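Local coordinates for peptidoglycan-recognition protein SD (Drosophila melanogaster, PDB 2RKQ), which recognises peptidoglycan of Gram-positive bacteria as a secreted innate immune receptor and activates the Toll pathway, at residues H141-A146 with P162-E167; Q47-L52 with K76-R81; P14-I19 with F55-Q60; V5-W10 with F62-Y67. All blocks are in the same frame, centred on the assembly; numbering follows the deposited sequence.

Contact 1 of 4, residues H141-A146 with P162-E167; sequences HRQVSA and PNWSEE
Gln143 sets its carboxamide between the indole N-H of Trp164 and the carbonyls of Ser165 and Glu167. Its OE1 accepts the indole N-H of Trp164, with NE1 to OE1 at 2.8 Å. The amide comes to the edge of the indole rather than lying on it, the two planes 41° apart, and the backbone N of Gly140 is a second donor to the same oxygen. On the other side of the group, NE2 spends one N-H on Ser165 O, at 2.9 Å and nearly straight (166°), in the carbonyl plane. A more bent bond (131°) runs from NE2 to Glu167 O at 2.8 Å. Four bonds thus fix the rotation of a buried amide, which a chain extended beyond CG carries across. A leucine here would probably leave the Trp164 N-H and the two carbonyls without their mates across the contact. The outer side is looser: Glu166, exposed, has its CB directed away from 141-146, and Glu167 contributes mainly its carbonyl. From Ser165 to Glu167 the backbone turns, Glu167 N donating to Ser165 OG at 3.2 Å, an ST turn that lays the C-terminal tail beside the loop following edge strand 136-140.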
loop_
_atom_site.group_PDB
_atom_site.type_symbol
_atom_site.label_atom_id
_atom_site.label_comp_id
_atom_site.label_asym_id
_atom_site.label_seq_id
_atom_site.Cartn_x
_atom_site.Cartn_y
_atom_site.Cartn_z
ATOM N N HIS A 141 2.113 -6.338 -6.622
ATOM C CA HIS A 141 1.773 -5.316 -7.603
ATOM C C HIS A 141 2.043 -5.831 -9.031
ATOM O O HIS A 141 1.235 -5.631 -9.933
ATOM C CB HIS A 141 2.615 -4.092 -7.256
ATOM C CG HIS A 141 2.154 -2.814 -7.879
ATOM N ND1 HIS A 141 2.882 -1.650 -7.754
ATOM C CD2 HIS A 141 1.066 -2.507 -8.624
ATOM C CE1 HIS A 141 2.258 -0.679 -8.397
ATOM N NE2 HIS A 141 1.159 -1.174 -8.942
ATOM N N ARG A 142 3.158 -6.538 -9.207
ATOM C CA ARG A 142 3.525 -7.069 -10.520
ATOM C C ARG A 142 2.520 -8.080 -11.081
ATOM O O ARG A 142 2.543 -8.381 -12.282
ATOM C CB ARG A 142 4.897 -7.736 -10.459
ATOM C CG ARG A 142 5.015 -8.864 -9.445
ATOM C CD ARG A 142 6.357 -9.564 -9.553
ATOM N NE ARG A 142 7.451 -8.658 -9.235
ATOM C CZ ARG A 142 8.726 -9.018 -9.257
ATOM N NH1 ARG A 142 9.048 -10.272 -9.565
ATOM N NH2 ARG A 142 9.667 -8.131 -8.962
ATOM N N GLN A 143 1.672 -8.639 -10.224
ATOM C CA GLN A 143 0.670 -9.592 -10.702
ATOM C C GLN A 143 -0.566 -8.887 -11.265
ATOM O O GLN A 143 -1.386 -9.526 -11.931
ATOM C CB GLN A 143 0.266 -10.562 -9.600
ATOM C CG GLN A 143 1.440 -11.346 -9.049
ATOM C CD GLN A 143 1.027 -12.257 -7.934
ATOM O OE1 GLN A 143 1.277 -11.975 -6.745
ATOM N NE2 GLN A 143 0.398 -13.374 -8.299
ATOM N N VAL A 144 -0.682 -7.582 -11.009
ATOM C CA VAL A 144 -1.847 -6.820 -11.447
ATOM C C VAL A 144 -1.508 -5.614 -12.323
ATOM O O VAL A 144 -2.412 -4.943 -12.831
ATOM C CB VAL A 144 -2.691 -6.347 -10.248
ATOM C CG1 VAL A 144 -3.143 -7.533 -9.402
ATOM C CG2 VAL A 144 -1.929 -5.333 -9.392
ATOM N N SER A 145 -0.220 -5.333 -12.482
ATOM C CA SER A 145 0.248 -4.175 -13.222
ATOM C C SER A 145 1.580 -4.553 -13.835
ATOM O O SER A 145 2.297 -5.395 -13.282
ATOM C CB SER A 145 0.436 -3.005 -12.272
ATOM O OG SER A 145 0.798 -1.821 -12.973
ATOM N N ALA A 146 1.908 -3.944 -14.975
ATOM C CA ALA A 146 3.189 -4.199 -15.616
ATOM C C ALA A 146 4.261 -3.378 -14.917
ATOM O O ALA A 146 4.495 -2.210 -15.230
ATOM C CB ALA A 146 3.116 -3.864 -17.114
ATOM N N PRO A 162 0.446 -16.006 4.054
ATOM C CA PRO A 162 -0.868 -16.598 3.903
ATOM C C PRO A 162 -1.675 -15.892 2.823
ATOM O O PRO A 162 -1.618 -14.659 2.679
ATOM C CB PRO A 162 -1.512 -16.393 5.271
ATOM C CG PRO A 162 -0.363 -16.246 6.226
ATOM C CD PRO A 162 0.731 -15.599 5.442
ATOM N N ASN A 163 -2.376 -16.704 2.042
ATOM C CA ASN A 163 -3.307 -16.242 1.020
ATOM C C ASN A 163 -2.661 -15.693 -0.236
ATOM O O ASN A 163 -3.361 -15.194 -1.109
ATOM C CB ASN A 163 -4.302 -15.223 1.572
ATOM C CG ASN A 163 -5.318 -15.846 2.474
ATOM O OD1 ASN A 163 -5.632 -17.030 2.359
ATOM N ND2 ASN A 163 -5.872 -15.043 3.367
ATOM N N TRP A 164 -1.337 -15.785 -0.353
ATOM C CA TRP A 164 -0.743 -15.418 -1.616
ATOM C C TRP A 164 -1.322 -16.294 -2.719
ATOM O O TRP A 164 -1.459 -17.516 -2.551
ATOM C CB TRP A 164 0.779 -15.503 -1.601
ATOM C CG TRP A 164 1.306 -15.131 -2.953
ATOM C CD1 TRP A 164 1.376 -13.865 -3.489
ATOM C CD2 TRP A 164 1.774 -16.024 -3.973
ATOM N NE1 TRP A 164 1.871 -13.926 -4.781
ATOM C CE2 TRP A 164 2.118 -15.236 -5.098
ATOM C CE3 TRP A 164 1.922 -17.414 -4.049
ATOM C CZ2 TRP A 164 2.618 -15.788 -6.282
ATOM C CZ3 TRP A 164 2.424 -17.969 -5.231
ATOM C CH2 TRP A 164 2.762 -17.152 -6.331
ATOM N N SER A 165 -1.718 -15.649 -3.812
ATOM C CA SER A 165 -2.300 -16.310 -4.977
ATOM C C SER A 165 -1.396 -16.161 -6.161
ATOM O O SER A 165 -0.848 -15.087 -6.390
ATOM C CB SER A 165 -3.634 -15.666 -5.332
ATOM O OG SER A 165 -4.049 -16.109 -6.616
ATOM N N GLU A 166 -1.259 -17.248 -6.917
ATOM C CA GLU A 166 -0.354 -17.279 -8.047
ATOM C C GLU A 166 -0.927 -16.620 -9.313
ATOM O O GLU A 166 -0.220 -16.461 -10.298
ATOM C CB GLU A 166 0.111 -18.728 -8.313
ATOM C CG GLU A 166 -0.995 -19.673 -8.757
ATOM C CD GLU A 166 -0.545 -21.130 -8.912
ATOM O OE1 GLU A 166 -0.987 -21.771 -9.889
ATOM O OE2 GLU A 166 0.233 -21.635 -8.072
ATOM N N GLU A 167 -2.194 -16.207 -9.282
ATOM C CA GLU A 167 -2.805 -15.656 -10.496
ATOM C C GLU A 167 -2.033 -14.468 -11.059
ATOM O O GLU A 167 -1.539 -13.619 -10.314
ATOM C CB GLU A 167 -4.257 -15.267 -10.246
ATOM C CG GLU A 167 -4.394 -14.137 -9.228
ATOM C CD GLU A 167 -5.833 -13.699 -9.024
ATOM O OE1 GLU A 167 -6.071 -12.925 -8.081
ATOM O OE2 GLU A 167 -6.727 -14.104 -9.802
#

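Contact 2 of 4, residues Q47-L52 with K76-R81; sequences QHMRNL and KVYEGR. Unlike the reference sequence in segment 47-52: Arg50 (reference Gln).
Met49, on helix 42-58, curls its side chain against Tyr78 in strand 77-79, with CG over the ring. CG stands anti to its own carbonyl carbon, and successive turns of the same sense at chi2 (-66°) and chi3 (-61°) curl the chain so that three of its atoms meet the tyrosine. Met49 CG lies over one face, 4.0 Å from the centroid of the Tyr78 ring and 25° off the normal, a CH-pi contact. The sulfur approaches the same ring obliquely, SD of Met49 being 4.7 Å from the Tyr78 centroid. Last, the terminal methyl swings past the ring to its root, Met49 CE resting 3.5 Å from Tyr78 CB. Tyr78 likewise holds CG anti to its carbonyl carbon, and its hydroxyl is anchored by a hydrogen bond with Asn74 ND2. With an alanine in place of Met49, the Tyr78 face would probably lose its cover and Trp10 the methyl that packs on it. Val77, the preceding strand residue, touches Ala118 and Leu122 of helix 113-128, so neighbouring side chains serve different layers. This Met-aromatic contact is part of the packing of helix 42-58 on the mixed sheet of the alpha/beta PGRP domain.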
loop_
_atom_site.group_PDB
_atom_site.type_symbol
_atom_site.label_atom_id
_atom_site.label_comp_id
_atom_site.label_asym_id
_atom_site.label_seq_id
_atom_site.Cartn_x
_atom_site.Cartn_y
_atom_site.Cartn_z
ATOM N N GLN A 47 7.735 12.886 5.708
ATOM C CA GLN A 47 8.031 13.751 4.579
ATOM C C GLN A 47 7.927 12.982 3.272
ATOM O O GLN A 47 7.422 13.508 2.272
ATOM C CB GLN A 47 9.405 14.394 4.711
ATOM C CG GLN A 47 9.658 15.496 3.654
ATOM C CD GLN A 47 8.562 16.578 3.630
ATOM O OE1 GLN A 47 7.878 16.778 2.615
ATOM N NE2 GLN A 47 8.373 17.256 4.756
ATOM N N HIS A 48 8.379 11.732 3.271
ATOM C CA HIS A 48 8.249 10.897 2.081
ATOM C C HIS A 48 6.780 10.699 1.734
ATOM O O HIS A 48 6.415 10.675 0.560
ATOM C CB HIS A 48 8.929 9.542 2.290
ATOM C CG HIS A 48 10.414 9.594 2.110
ATOM N ND1 HIS A 48 11.130 8.592 1.488
ATOM C CD2 HIS A 48 11.319 10.535 2.466
ATOM C CE1 HIS A 48 12.412 8.915 1.470
ATOM N NE2 HIS A 48 12.554 10.085 2.063
ATOM N N MET A 49 5.936 10.580 2.753
ATOM C CA MET A 49 4.496 10.468 2.511
ATOM C C MET A 49 3.951 11.695 1.779
ATOM O O MET A 49 3.243 11.567 0.778
ATOM C CB MET A 49 3.731 10.278 3.827
ATOM C CG MET A 49 3.818 8.873 4.421
ATOM S SD MET A 49 2.983 7.671 3.368
ATOM C CE MET A 49 1.325 8.307 3.407
ATOM N N ARG A 50 4.279 12.882 2.275
ATOM C CA ARG A 50 3.816 14.094 1.610
ATOM C C ARG A 50 4.410 14.234 0.219
ATOM O O ARG A 50 3.711 14.631 -0.722
ATOM C CB ARG A 50 4.105 15.323 2.458
ATOM C CG ARG A 50 3.243 15.371 3.710
ATOM C CD ARG A 50 3.474 16.631 4.490
ATOM N NE ARG A 50 4.815 16.692 5.056
ATOM C CZ ARG A 50 5.187 16.095 6.184
ATOM N NH1 ARG A 50 4.329 15.372 6.877
ATOM N NH2 ARG A 50 6.430 16.217 6.613
ATOM N N ASN A 51 5.681 13.883 0.061
ATOM C CA ASN A 51 6.318 14.001 -1.242
ATOM C C ASN A 51 5.698 13.049 -2.248
ATOM O O ASN A 51 5.487 13.415 -3.402
ATOM C CB ASN A 51 7.829 13.794 -1.144
ATOM C CG ASN A 51 8.514 14.910 -0.387
ATOM O OD1 ASN A 51 7.923 15.952 -0.127
ATOM N ND2 ASN A 51 9.773 14.688 -0.021
ATOM N N LEU A 52 5.382 11.835 -1.813
ATOM C CA LEU A 52 4.722 10.885 -2.693
ATOM C C LEU A 52 3.326 11.358 -3.059
ATOM O O LEU A 52 2.942 11.311 -4.228
ATOM C CB LEU A 52 4.650 9.490 -2.080
ATOM C CG LEU A 52 4.079 8.445 -3.038
ATOM C CD1 LEU A 52 4.900 8.316 -4.334
ATOM C CD2 LEU A 52 3.972 7.112 -2.327
ATOM N N LYS A 76 6.139 2.157 10.677
ATOM C CA LYS A 76 4.826 2.784 10.861
ATOM C C LYS A 76 3.965 2.630 9.628
ATOM O O LYS A 76 4.461 2.630 8.501
ATOM C CB LYS A 76 4.970 4.259 11.220
ATOM C CG LYS A 76 5.456 4.444 12.657
ATOM C CD LYS A 76 5.354 5.884 13.115
ATOM C CE LYS A 76 5.642 5.991 14.617
ATOM N NZ LYS A 76 5.436 7.363 15.100
ATOM N N VAL A 77 2.662 2.519 9.867
ATOM C CA VAL A 77 1.681 2.368 8.798
ATOM C C VAL A 77 0.972 3.703 8.663
ATOM O O VAL A 77 0.443 4.223 9.642
ATOM C CB VAL A 77 0.638 1.305 9.121
ATOM C CG1 VAL A 77 -0.414 1.261 8.005
ATOM C CG2 VAL A 77 1.304 -0.065 9.331
ATOM N N TYR A 78 1.022 4.263 7.452
ATOM C CA TYR A 78 0.405 5.555 7.142
ATOM C C TYR A 78 -0.860 5.352 6.333
ATOM O O TYR A 78 -0.897 4.579 5.371
ATOM C CB TYR A 78 1.385 6.444 6.370
ATOM C CG TYR A 78 2.615 6.761 7.159
ATOM C CD1 TYR A 78 3.659 5.843 7.241
ATOM C CD2 TYR A 78 2.729 7.964 7.843
ATOM C CE1 TYR A 78 4.790 6.101 8.002
ATOM C CE2 TYR A 78 3.857 8.248 8.620
ATOM C CZ TYR A 78 4.887 7.305 8.695
ATOM O OH TYR A 78 6.004 7.560 9.464
ATOM N N GLU A 79 -1.896 6.067 6.721
ATOM C CA GLU A 79 -3.174 6.010 6.035
ATOM C C GLU A 79 -3.162 6.782 4.716
ATOM O O GLU A 79 -2.729 7.936 4.673
ATOM C CB GLU A 79 -4.236 6.632 6.925
ATOM C CG GLU A 79 -5.610 6.616 6.305
ATOM C CD GLU A 79 -6.643 7.288 7.184
ATOM O OE1 GLU A 79 -6.288 8.203 7.971
ATOM O OE2 GLU A 79 -7.817 6.890 7.057
ATOM N N GLY A 80 -3.638 6.119 3.666
ATOM C CA GLY A 80 -3.824 6.739 2.350
ATOM C C GLY A 80 -5.304 6.894 2.056
ATOM O O GLY A 80 -6.064 7.427 2.880
ATOM N N ARG A 81 -5.729 6.437 0.877
ATOM C CA ARG A 81 -7.166 6.431 0.559
ATOM C C ARG A 81 -7.953 5.538 1.492
ATOM O O ARG A 81 -7.421 4.570 2.032
ATOM C CB ARG A 81 -7.411 5.924 -0.860
ATOM C CG ARG A 81 -6.781 6.775 -1.911
ATOM C CD ARG A 81 -7.000 6.194 -3.312
ATOM N NE ARG A 81 -6.234 7.024 -4.234
ATOM C CZ ARG A 81 -6.556 7.273 -5.507
ATOM N NH1 ARG A 81 -7.629 6.724 -6.080
ATOM N NH2 ARG A 81 -5.775 8.090 -6.215
#

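Contact 3 of 4, residues P14-I19 with F55-Q60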
loop_
_atom_site.group_PDB
_atom_site.type_symbol
_atom_site.label_atom_id
_atom_site.label_comp_id
_atom_site.label_asym_id
_atom_site.label_seq_id
_atom_site.Cartn_x
_atom_site.Cartn_y
_atom_site.Cartn_z
ATOM N N PRO A 14 -5.992 16.932 1.211
ATOM C CA PRO A 14 -7.167 16.147 0.837
ATOM C C PRO A 14 -7.107 15.793 -0.635
ATOM O O PRO A 14 -6.347 16.412 -1.383
ATOM C CB PRO A 14 -8.321 17.127 1.077
ATOM C CG PRO A 14 -7.691 18.452 0.827
ATOM C CD PRO A 14 -6.316 18.356 1.418
ATOM N N PRO A 15 -7.888 14.781 -1.056
ATOM C CA PRO A 15 -7.947 14.492 -2.477
ATOM C C PRO A 15 -8.388 15.707 -3.274
ATOM O O PRO A 15 -9.119 16.542 -2.763
ATOM C CB PRO A 15 -9.022 13.403 -2.559
ATOM C CG PRO A 15 -8.944 12.731 -1.261
ATOM C CD PRO A 15 -8.726 13.849 -0.279
ATOM N N ASN A 16 -7.898 15.793 -4.500
ATOM C CA ASN A 16 -8.352 16.808 -5.441
ATOM C C ASN A 16 -8.750 16.052 -6.693
ATOM O O ASN A 16 -7.933 15.693 -7.560
ATOM C CB ASN A 16 -7.311 17.915 -5.664
ATOM C CG ASN A 16 -6.147 17.478 -6.512
ATOM O OD1 ASN A 16 -5.297 18.294 -6.880
ATOM N ND2 ASN A 16 -6.091 16.196 -6.836
ATOM N N GLY A 17 -10.022 15.721 -6.711
ATOM C CA GLY A 17 -10.587 14.941 -7.780
ATOM C C GLY A 17 -11.420 13.860 -7.146
ATOM O O GLY A 17 -11.103 13.360 -6.061
ATOM N N ALA A 18 -12.478 13.489 -7.850
ATOM C CA ALA A 18 -13.350 12.415 -7.434
ATOM C C ALA A 18 -12.594 11.119 -7.470
ATOM O O ALA A 18 -11.666 10.931 -8.268
ATOM C CB ALA A 18 -14.560 12.341 -8.362
ATOM N N ILE A 19 -12.982 10.229 -6.569
ATOM C CA ILE A 19 -12.466 8.884 -6.593
ATOM C C ILE A 19 -13.655 7.947 -6.592
ATOM O O ILE A 19 -14.572 8.121 -5.794
ATOM C CB ILE A 19 -11.561 8.609 -5.391
ATOM C CG1 ILE A 19 -10.321 9.508 -5.434
ATOM C CG2 ILE A 19 -11.087 7.157 -5.421
ATOM C CD1 ILE A 19 -9.568 9.547 -4.117
ATOM N N PHE A 55 3.747 14.214 -5.502
ATOM C CA PHE A 55 4.193 13.739 -6.810
ATOM C C PHE A 55 3.054 13.070 -7.568
ATOM O O PHE A 55 2.812 13.359 -8.741
ATOM C CB PHE A 55 5.353 12.750 -6.683
ATOM C CG PHE A 55 5.803 12.174 -8.001
ATOM C CD1 PHE A 55 5.341 10.929 -8.431
ATOM C CD2 PHE A 55 6.686 12.885 -8.815
ATOM C CE1 PHE A 55 5.749 10.397 -9.656
ATOM C CE2 PHE A 55 7.101 12.356 -10.044
ATOM C CZ PHE A 55 6.628 11.109 -10.458
ATOM N N GLN A 56 2.351 12.159 -6.909
ATOM C CA GLN A 56 1.279 11.441 -7.587
ATOM C C GLN A 56 0.128 12.360 -7.985
ATOM O O GLN A 56 -0.467 12.204 -9.060
ATOM C CB GLN A 56 0.774 10.298 -6.713
ATOM C CG GLN A 56 1.847 9.243 -6.512
ATOM C CD GLN A 56 1.283 7.932 -6.051
ATOM O OE1 GLN A 56 1.532 6.880 -6.663
ATOM N NE2 GLN A 56 0.483 7.979 -5.021
ATOM N N MET A 57 -0.199 13.316 -7.130
ATOM C CA MET A 57 -1.281 14.225 -7.444
ATOM C C MET A 57 -0.850 15.242 -8.491
ATOM O O MET A 57 -1.606 15.535 -9.425
ATOM C CB MET A 57 -1.776 14.905 -6.177
ATOM C CG MET A 57 -2.487 13.952 -5.229
ATOM S SD MET A 57 -3.032 14.705 -3.689
ATOM C CE MET A 57 -4.297 15.813 -4.281
ATOM N N SER A 58 0.358 15.785 -8.352
ATOM C CA SER A 58 0.824 16.814 -9.285
ATOM C C SER A 58 1.378 16.300 -10.611
ATOM O O SER A 58 1.017 16.837 -11.670
ATOM C CB SER A 58 1.855 17.707 -8.613
ATOM O OG SER A 58 1.197 18.676 -7.839
ATOM N N LYS A 59 2.225 15.283 -10.576
ATOM C CA LYS A 59 2.859 14.774 -11.795
ATOM C C LYS A 59 2.046 13.673 -12.465
ATOM O O LYS A 59 1.861 13.695 -13.688
ATOM C CB LYS A 59 4.278 14.266 -11.511
ATOM C CG LYS A 59 5.162 15.236 -10.730
ATOM C CD LYS A 59 5.467 16.463 -11.531
ATOM C CE LYS A 59 6.547 17.303 -10.875
ATOM N NZ LYS A 59 6.622 18.610 -11.603
ATOM N N GLN A 60 1.580 12.701 -11.679
ATOM C CA GLN A 60 0.795 11.592 -12.230
ATOM C C GLN A 60 -0.676 11.988 -12.384
ATOM O O GLN A 60 -1.436 11.301 -13.089
ATOM C CB GLN A 60 0.949 10.308 -11.395
ATOM C CG GLN A 60 2.356 9.659 -11.441
ATOM C CD GLN A 60 2.449 8.382 -10.625
ATOM O OE1 GLN A 60 2.291 7.269 -11.154
ATOM N NE2 GLN A 60 2.715 8.523 -9.334
#
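Met57, which has the most surface buried here, reaches out of helix 42-58 and touches 14-19 with one atom, its terminal methyl. The chain runs straight through chi2 (178°), and a bend at chi3 (67°) then turns CE onto the loop. There it lies over the face of the Asn16 carboxamide, 3.1 Å from Asn16 ND2 and 3.3 Å from Asn16 CG, a close fit for a methyl against a flat group. Asn16 offers that face because its CG occupies the crowded position between backbone N and carbonyl carbon (chi1 74°). ND2 also has a weak hydrogen bond to Ser63 O, which accepts the backbone N of Asn16 as well. Pro14, third in buried surface and with its CB directed away, meets the methionine through its backbone, Pro14 O lying 3.6 Å from Met57 CE. The contact is therefore a single methyl set among polar atoms of an extended loop, at the protein surface. It joins the loop after strand 4-5 to the late turns of helix 42-58, consistent with the N-terminal segment that PGRPs carry in addition to the type 2 amidase core.

Contact 4 of 4, residues V5-W10 with F62-Y67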
loop_
_atom_site.group_PDB
_atom_site.type_symbol
_atom_site.label_atom_id
_atom_site.label_comp_id
_atom_site.label_asym_id
_atom_site.label_seq_id
_atom_site.Cartn_x
_atom_site.Cartn_y
_atom_site.Cartn_z
ATOM N N VAL A 5 -0.923 5.879 11.331
ATOM C CA VAL A 5 -0.686 7.314 11.234
ATOM C C VAL A 5 -1.725 7.862 10.271
ATOM O O VAL A 5 -1.624 7.679 9.050
ATOM C CB VAL A 5 0.716 7.623 10.723
ATOM C CG1 VAL A 5 0.933 9.145 10.646
ATOM C CG2 VAL A 5 1.786 6.963 11.606
ATOM N N THR A 6 -2.736 8.513 10.820
ATOM C CA THR A 6 -3.838 8.994 10.011
ATOM C C THR A 6 -3.386 10.111 9.098
ATOM O O THR A 6 -2.323 10.709 9.288
ATOM C CB THR A 6 -4.979 9.514 10.869
ATOM O OG1 THR A 6 -4.519 10.630 11.634
ATOM C CG2 THR A 6 -5.517 8.413 11.787
ATOM N N ARG A 7 -4.208 10.377 8.092
ATOM C CA ARG A 7 -3.906 11.426 7.136
ATOM C C ARG A 7 -3.558 12.727 7.841
ATOM O O ARG A 7 -2.594 13.389 7.481
ATOM C CB ARG A 7 -5.090 11.635 6.193
ATOM C CG ARG A 7 -5.415 10.428 5.299
ATOM C CD ARG A 7 -6.592 10.749 4.396
ATOM N NE ARG A 7 -6.222 11.718 3.357
ATOM C CZ ARG A 7 -5.863 11.378 2.113
ATOM N NH1 ARG A 7 -5.788 10.105 1.747
ATOM N NH2 ARG A 7 -5.572 12.324 1.224
ATOM N N ALA A 8 -4.339 13.103 8.857
ATOM C CA ALA A 8 -4.054 14.355 9.568
ATOM C C ALA A 8 -2.679 14.327 10.239
ATOM O O ALA A 8 -1.960 15.338 10.275
ATOM C CB ALA A 8 -5.141 14.653 10.597
ATOM N N GLU A 9 -2.319 13.160 10.768
ATOM C CA GLU A 9 -1.045 12.991 11.482
ATOM C C GLU A 9 0.182 13.084 10.586
ATOM O O GLU A 9 1.266 13.400 11.067
ATOM C CB GLU A 9 -1.037 11.680 12.264
ATOM C CG GLU A 9 -1.931 11.692 13.498
ATOM C CD GLU A 9 -2.043 10.307 14.098
ATOM O OE1 GLU A 9 -1.251 9.994 15.009
ATOM O OE2 GLU A 9 -2.894 9.530 13.638
ATOM N N TRP A 10 0.024 12.827 9.283
ATOM C CA TRP A 10 1.102 13.120 8.362
ATOM C C TRP A 10 0.887 14.373 7.522
ATOM O O TRP A 10 1.630 14.634 6.576
ATOM C CB TRP A 10 1.497 11.903 7.511
ATOM C CG TRP A 10 0.450 11.254 6.620
ATOM C CD1 TRP A 10 -0.361 10.205 6.942
ATOM C CD2 TRP A 10 0.246 11.506 5.222
ATOM N NE1 TRP A 10 -1.109 9.822 5.842
ATOM C CE2 TRP A 10 -0.759 10.611 4.778
ATOM C CE3 TRP A 10 0.795 12.423 4.302
ATOM C CZ2 TRP A 10 -1.221 10.590 3.468
ATOM C CZ3 TRP A 10 0.339 12.396 2.991
ATOM C CH2 TRP A 10 -0.660 11.481 2.581
ATOM N N PHE A 62 -3.077 11.908 -10.270
ATOM C CA PHE A 62 -4.027 11.130 -9.456
ATOM C C PHE A 62 -4.829 12.075 -8.574
ATOM O O PHE A 62 -4.358 13.178 -8.254
ATOM C CB PHE A 62 -3.302 10.132 -8.539
ATOM C CG PHE A 62 -2.589 9.022 -9.247
ATOM C CD1 PHE A 62 -1.743 8.192 -8.517
ATOM C CD2 PHE A 62 -2.774 8.767 -10.613
ATOM C CE1 PHE A 62 -1.084 7.136 -9.138
ATOM C CE2 PHE A 62 -2.103 7.702 -11.250
ATOM C CZ PHE A 62 -1.248 6.900 -10.496
ATOM N N SER A 63 -6.031 11.645 -8.184
ATOM C CA SER A 63 -6.840 12.400 -7.249
ATOM C C SER A 63 -6.269 12.462 -5.840
ATOM O O SER A 63 -6.658 13.330 -5.066
ATOM C CB SER A 63 -8.245 11.825 -7.180
ATOM O OG SER A 63 -8.837 11.866 -8.471
ATOM N N ASP A 64 -5.387 11.515 -5.507
ATOM C CA ASP A 64 -4.851 11.394 -4.147
ATOM C C ASP A 64 -3.675 10.471 -4.255
ATOM O O ASP A 64 -3.446 9.876 -5.311
ATOM C CB ASP A 64 -5.937 10.792 -3.242
ATOM C CG ASP A 64 -5.607 10.842 -1.755
ATOM O OD1 ASP A 64 -6.321 10.138 -1.024
ATOM O OD2 ASP A 64 -4.685 11.572 -1.333
ATOM N N ILE A 65 -2.915 10.351 -3.169
ATOM C CA ILE A 65 -1.936 9.273 -3.073
ATOM C C ILE A 65 -2.632 7.963 -3.467
ATOM O O ILE A 65 -3.798 7.768 -3.162
ATOM C CB ILE A 65 -1.334 9.224 -1.653
ATOM C CG1 ILE A 65 -0.030 8.432 -1.640
ATOM C CG2 ILE A 65 -2.400 8.827 -0.584
ATOM C CD1 ILE A 65 0.764 8.703 -0.366
ATOM N N GLY A 66 -1.926 7.089 -4.178
ATOM C CA GLY A 66 -2.592 5.996 -4.888
ATOM C C GLY A 66 -2.965 4.781 -4.075
ATOM O O GLY A 66 -3.705 3.919 -4.541
ATOM N N TYR A 67 -2.422 4.704 -2.867
ATOM C CA TYR A 67 -2.543 3.514 -2.020
ATOM C C TYR A 67 -3.432 3.759 -0.821
ATOM O O TYR A 67 -3.670 4.912 -0.420
ATOM C CB TYR A 67 -1.142 3.087 -1.549
ATOM C CG TYR A 67 -0.272 2.699 -2.709
ATOM C CD1 TYR A 67 0.707 3.544 -3.185
ATOM C CD2 TYR A 67 -0.463 1.485 -3.353
ATOM C CE1 TYR A 67 1.467 3.185 -4.274
ATOM C CE2 TYR A 67 0.281 1.128 -4.445
ATOM C CZ TYR A 67 1.251 1.968 -4.892
ATOM O OH TYR A 67 1.985 1.566 -5.987
#
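Asp64 OD2 is gripped by two groups: the NH2 of Arg7 across the contact and the NE2 of Gln53 on helix 42-58. The Arg7 NH2 to Asp64 OD2 bond measures 2.8 Å and is almost straight, with the oxygen in the guanidinium plane. Beside it Arg7 NH1 reaches Asp64 OD1, also at 2.8 Å, on that oxygen's syn lone pair but at a bent 135°. The salt bridge is thus end-on and two-pronged, yet twisted, the guanidinium and carboxylate planes standing 53° apart. A bend at chi3 brings the arginine head round to meet the acid, which approaches from the opposite direction. Arg7 NH2 also donates to Lys13 O, while NH1 has a weak bond to Gly80 O. Ile65 flanks the charges: its CD1 meets Trp10 CH2 at 4.3 Å in an apolar contact, and its CG2 lies 4.3 Å from Arg7 NH1. Trp10 sends its own N-H to Glu79 O. Within 5-10, Glu9 folds back so that OE2 accepts from both Thr6 N and Thr6 OG1. With Asp64 buried and met by two donor groups, the carboxylate is likely to stay ionised, its charge balanced by Arg7 as it ties two loops together.

In the fold
Contacts 2 and 4 are buried and adjacent, their centres 6 Å apart; contacts 1 and 3 lie at the surface. Helix 42-58 supplies a segment to contacts 2 and 3, and contact 3 is nested within the chain loop that contact 4 closes. The inner pair divides the chemistry: contact 2 is apolar and aromatic between helix and sheet, contact 4 an ion pair between loops with Trp10 and Ile65 packed beside it. Backbone pairing of Val5 with strand 77-79 joins them, as does Trp10, which packs on Met49. Contact 1 relies on amide hydrogen bonds, contact 3 on one methyl. Contact 1 stands apart, about 23 Å from contact 2 between centres, though His141 packs against Tyr67.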